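C-type lectin domain family 4, member b1 (Mus musculus, PDB 6LKR) binds calcium as a C-type lectin receptor of dendritic cells, probably recognising carbohydrate-containing ligands, and may modulate immune reactivity. Local coordinates at residues Tyr84-Val88 and Thr89-Asn93. Sequence-based numbering, arbitrary orientation.
Sequences YEESV and TFWHN
Thr-89 reaches back over the turn that precedes it and meets residues 84-86 with both branches of its side chain. From CB, which lies beside Glu-86 O, a chi1 of 56° swings the hydroxyl over its own backbone. There OG1 donates a 2.7 Å hydrogen bond to Glu-86 O. The methyl takes the other direction: CG2 is 3.3 Å from OH of Tyr-84, whose side chain runs roughly perpendicular to that of the threonine, and 3.4 Å from Glu-85 O. The turn is a type I beta turn closed by the backbone hydrogen bond from Val-88 N to Glu-85 O. Trp-91 NE1 donates to Tyr-84 OH over 3.1 Å, nearly in the indole plane and fairly straight at 158°. In the modelled conformer of Glu-86, one of two, OH in turn donates to OE2 from above the carboxylate plane, a provisional bond. Trp-76 meets both aromatic rings, and Trp-91 continues toward two calcium ligands, Glu-95 in the loop between strands 76-78 and 103-109, and Asp-118 in strand 113-119. In this conformer the hydroxyl accepts from the indole while donating to the carboxylate, whose negative charge would probably polarise it into a better acceptor for Trp-91.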
ATOM      1  N   TYR A  84      -5.665  -0.310  -5.506  1.00 28.18           N
ATOM      2  CA  TYR A  84      -5.499  -1.293  -6.598  1.00 31.09           C
ATOM      3  C   TYR A  84      -5.159  -0.542  -7.891  1.00 35.36           C
ATOM      4  O   TYR A  84      -5.896   0.389  -8.264  1.00 33.79           O
ATOM      5  CB  TYR A  84      -6.767  -2.133  -6.747  1.00 26.22           C
ATOM      6  CG  TYR A  84      -6.737  -3.072  -7.921  1.00 27.42           C
ATOM      7  CD1 TYR A  84      -6.086  -4.293  -7.853  1.00 29.64           C
ATOM      8  CD2 TYR A  84      -7.345  -2.725  -9.114  1.00 29.18           C
ATOM      9  CE1 TYR A  84      -6.061  -5.155  -8.937  1.00 29.08           C
ATOM     10  CE2 TYR A  84      -7.318  -3.568 -10.209  1.00 33.51           C
ATOM     11  CZ  TYR A  84      -6.687  -4.795 -10.117  1.00 29.92           C
ATOM     12  OH  TYR A  84      -6.678  -5.621 -11.205  1.00 31.55           O
ATOM     13  N   GLU A  85      -4.092  -0.971  -8.558  1.00 33.48           N
ATOM     14  CA  GLU A  85      -3.528  -0.335  -9.779  1.00 32.21           C
ATOM     15  C   GLU A  85      -3.551  -1.353 -10.913  1.00 32.90           C
ATOM     16  O   GLU A  85      -2.640  -2.204 -10.954  1.00 29.86           O
ATOM     17  CB  GLU A  85      -2.086   0.099  -9.541  1.00 30.37           C
ATOM     18  CG  GLU A  85      -1.938   1.179  -8.500  1.00 32.39           C
ATOM     19  CD  GLU A  85      -0.495   1.626  -8.373  1.00 41.64           C
ATOM     20  OE1 GLU A  85      -0.030   2.364  -9.267  1.00 44.58           O
ATOM     21  OE2 GLU A  85       0.172   1.193  -7.411  1.00 40.20           O
ATOM     22  N   GLU A  86      -4.533  -1.238 -11.807  1.00 33.74           N
ATOM     23  CA  GLU A  86      -4.730  -2.214 -12.913  0.50 39.14           C
ATOM     24  C   GLU A  86      -3.428  -2.363 -13.716  1.00 35.78           C
ATOM     25  O   GLU A  86      -3.168  -3.491 -14.154  1.00 40.44           O
ATOM     26  CB  GLU A  86      -5.907  -1.803 -13.802  0.50 43.94           C
ATOM     27  CG  GLU A  86      -6.312  -2.878 -14.796  0.50 46.87           C
ATOM     28  CD  GLU A  86      -6.556  -4.259 -14.211  0.50 48.70           C
ATOM     29  OE1 GLU A  86      -5.870  -5.210 -14.643  0.50 48.76           O
ATOM     30  OE2 GLU A  86      -7.446  -4.389 -13.346  0.50 47.83           O
ATOM     31  N   SER A  87      -2.646  -1.289 -13.863  1.00 36.53           N
ATOM     32  CA  SER A  87      -1.413  -1.248 -14.699  1.00 43.50           C
ATOM     33  C   SER A  87      -0.257  -2.021 -14.048  1.00 45.46           C
ATOM     34  O   SER A  87       0.699  -2.324 -14.773  1.00 44.63           O
ATOM     35  CB  SER A  87      -1.004   0.172 -15.034  1.00 44.31           C
ATOM     36  OG  SER A  87      -0.692   0.917 -13.865  1.00 48.47           O
ATOM     37  N   VAL A  88      -0.344  -2.354 -12.753  1.00 42.65           N
ATOM     38  CA  VAL A  88       0.715  -3.121 -12.033  1.00 35.04           C
ATOM     39  C   VAL A  88       0.106  -4.414 -11.476  1.00 32.89           C
ATOM     40  O   VAL A  88       0.200  -4.628 -10.262  1.00 34.68           O
ATOM     41  CB  VAL A  88       1.370  -2.272 -10.924  1.00 38.30           C
ATOM     42  CG1 VAL A  88       2.672  -2.894 -10.452  1.00 43.48           C
ATOM     43  CG2 VAL A  88       1.607  -0.835 -11.364  1.00 39.71           C
ATOM     44  N   THR A  89      -0.486  -5.251 -12.338  1.00 28.18           N
ATOM     45  CA  THR A  89      -1.152  -6.527 -11.963  1.00 24.98           C
ATOM     46  C   THR A  89      -0.486  -7.689 -12.694  1.00 30.68           C
ATOM     47  O   THR A  89       0.297  -7.429 -13.631  1.00 31.45           O
ATOM     48  CB  THR A  89      -2.656  -6.471 -12.248  1.00 27.14           C
ATOM     49  OG1 THR A  89      -2.849  -6.143 -13.625  1.00 29.83           O
ATOM     50  CG2 THR A  89      -3.364  -5.468 -11.367  1.00 29.59           C
ATOM     51  N   PHE A  90      -0.789  -8.924 -12.285  1.00 27.07           N
ATOM     52  CA  PHE A  90      -0.095 -10.149 -12.752  1.00 27.82           C
ATOM     53  C   PHE A  90      -1.127 -11.222 -13.108  1.00 28.58           C
ATOM     54  O   PHE A  90      -0.864 -12.417 -12.906  1.00 28.66           O
ATOM     55  CB  PHE A  90       0.950 -10.547 -11.705  1.00 24.38           C
ATOM     56  CG  PHE A  90       1.884  -9.396 -11.443  1.00 29.35           C
ATOM     57  CD1 PHE A  90       2.906  -9.102 -12.335  1.00 29.85           C
ATOM     58  CD2 PHE A  90       1.665  -8.534 -10.382  1.00 29.43           C
ATOM     59  CE1 PHE A  90       3.720  -7.995 -12.139  1.00 30.76           C
ATOM     60  CE2 PHE A  90       2.480  -7.430 -10.186  1.00 30.21           C
ATOM     61  CZ  PHE A  90       3.501  -7.159 -11.070  1.00 29.84           C
ATOM     62  N   TRP A  91      -2.269 -10.800 -13.658  1.00 28.88           N
ATOM     63  CA  TRP A  91      -3.330 -11.734 -14.106  1.00 30.72           C
ATOM     64  C   TRP A  91      -2.748 -12.652 -15.181  1.00 32.49           C
ATOM     65  O   TRP A  91      -2.058 -12.126 -16.063  1.00 28.86           O
ATOM     66  CB  TRP A  91      -4.535 -10.982 -14.666  1.00 25.76           C
ATOM     67  CG  TRP A  91      -5.215 -10.092 -13.680  1.00 26.93           C
ATOM     68  CD1 TRP A  91      -5.139  -8.732 -13.608  1.00 28.16           C
ATOM     69  CD2 TRP A  91      -6.101 -10.503 -12.631  1.00 23.43           C
ATOM     70  NE1 TRP A  91      -5.918  -8.266 -12.587  1.00 24.45           N
ATOM     71  CE2 TRP A  91      -6.514  -9.330 -11.963  1.00 23.05           C
ATOM     72  CE3 TRP A  91      -6.575 -11.744 -12.187  1.00 25.23           C
ATOM     73  CZ2 TRP A  91      -7.406  -9.368 -10.895  1.00 23.47           C
ATOM     74  CZ3 TRP A  91      -7.449 -11.779 -11.121  1.00 23.65           C
ATOM     75  CH2 TRP A  91      -7.852 -10.606 -10.488  1.00 24.09           C
ATOM     76  N   HIS A  92      -3.059 -13.949 -15.132  1.00 26.20           N
ATOM     77  CA  HIS A  92      -2.792 -14.889 -16.250  1.00 28.46           C
ATOM     78  C   HIS A  92      -3.599 -14.453 -17.473  1.00 37.10           C
ATOM     79  O   HIS A  92      -4.642 -13.802 -17.306  1.00 30.54           O
ATOM     80  CB  HIS A  92      -3.160 -16.328 -15.896  1.00 26.34           C
ATOM     81  CG  HIS A  92      -2.093 -17.062 -15.166  1.00 31.51           C
ATOM     82  ND1 HIS A  92      -0.827 -17.222 -15.689  1.00 33.18           N
ATOM     83  CD2 HIS A  92      -2.102 -17.680 -13.967  1.00 28.84           C
ATOM     84  CE1 HIS A  92      -0.096 -17.916 -14.838  1.00 31.61           C
ATOM     85  NE2 HIS A  92      -0.854 -18.207 -13.772  1.00 32.00           N
ATOM     86  N   ASN A  93      -3.139 -14.835 -18.659  1.00 34.44           N
ATOM     87  CA  ASN A  93      -3.883 -14.596 -19.923  0.51 35.45           C
ATOM     88  C   ASN A  93      -5.289 -15.201 -19.776  1.00 33.26           C
ATOM     89  O   ASN A  93      -5.396 -16.343 -19.303  1.00 32.37           O
ATOM     90  CB  ASN A  93      -3.093 -15.122 -21.123  0.51 37.77           C
ATOM     91  CG  ASN A  93      -1.822 -14.336 -21.362  0.51 40.03           C
ATOM     92  OD1 ASN A  93      -1.742 -13.155 -21.024  0.51 44.03           O
ATOM     93  ND2 ASN A  93      -0.822 -14.975 -21.943  0.51 46.37           N
TER
HETATM   94  O   HOH W   1      -0.229  -4.801 -15.542  1.00 50.99           O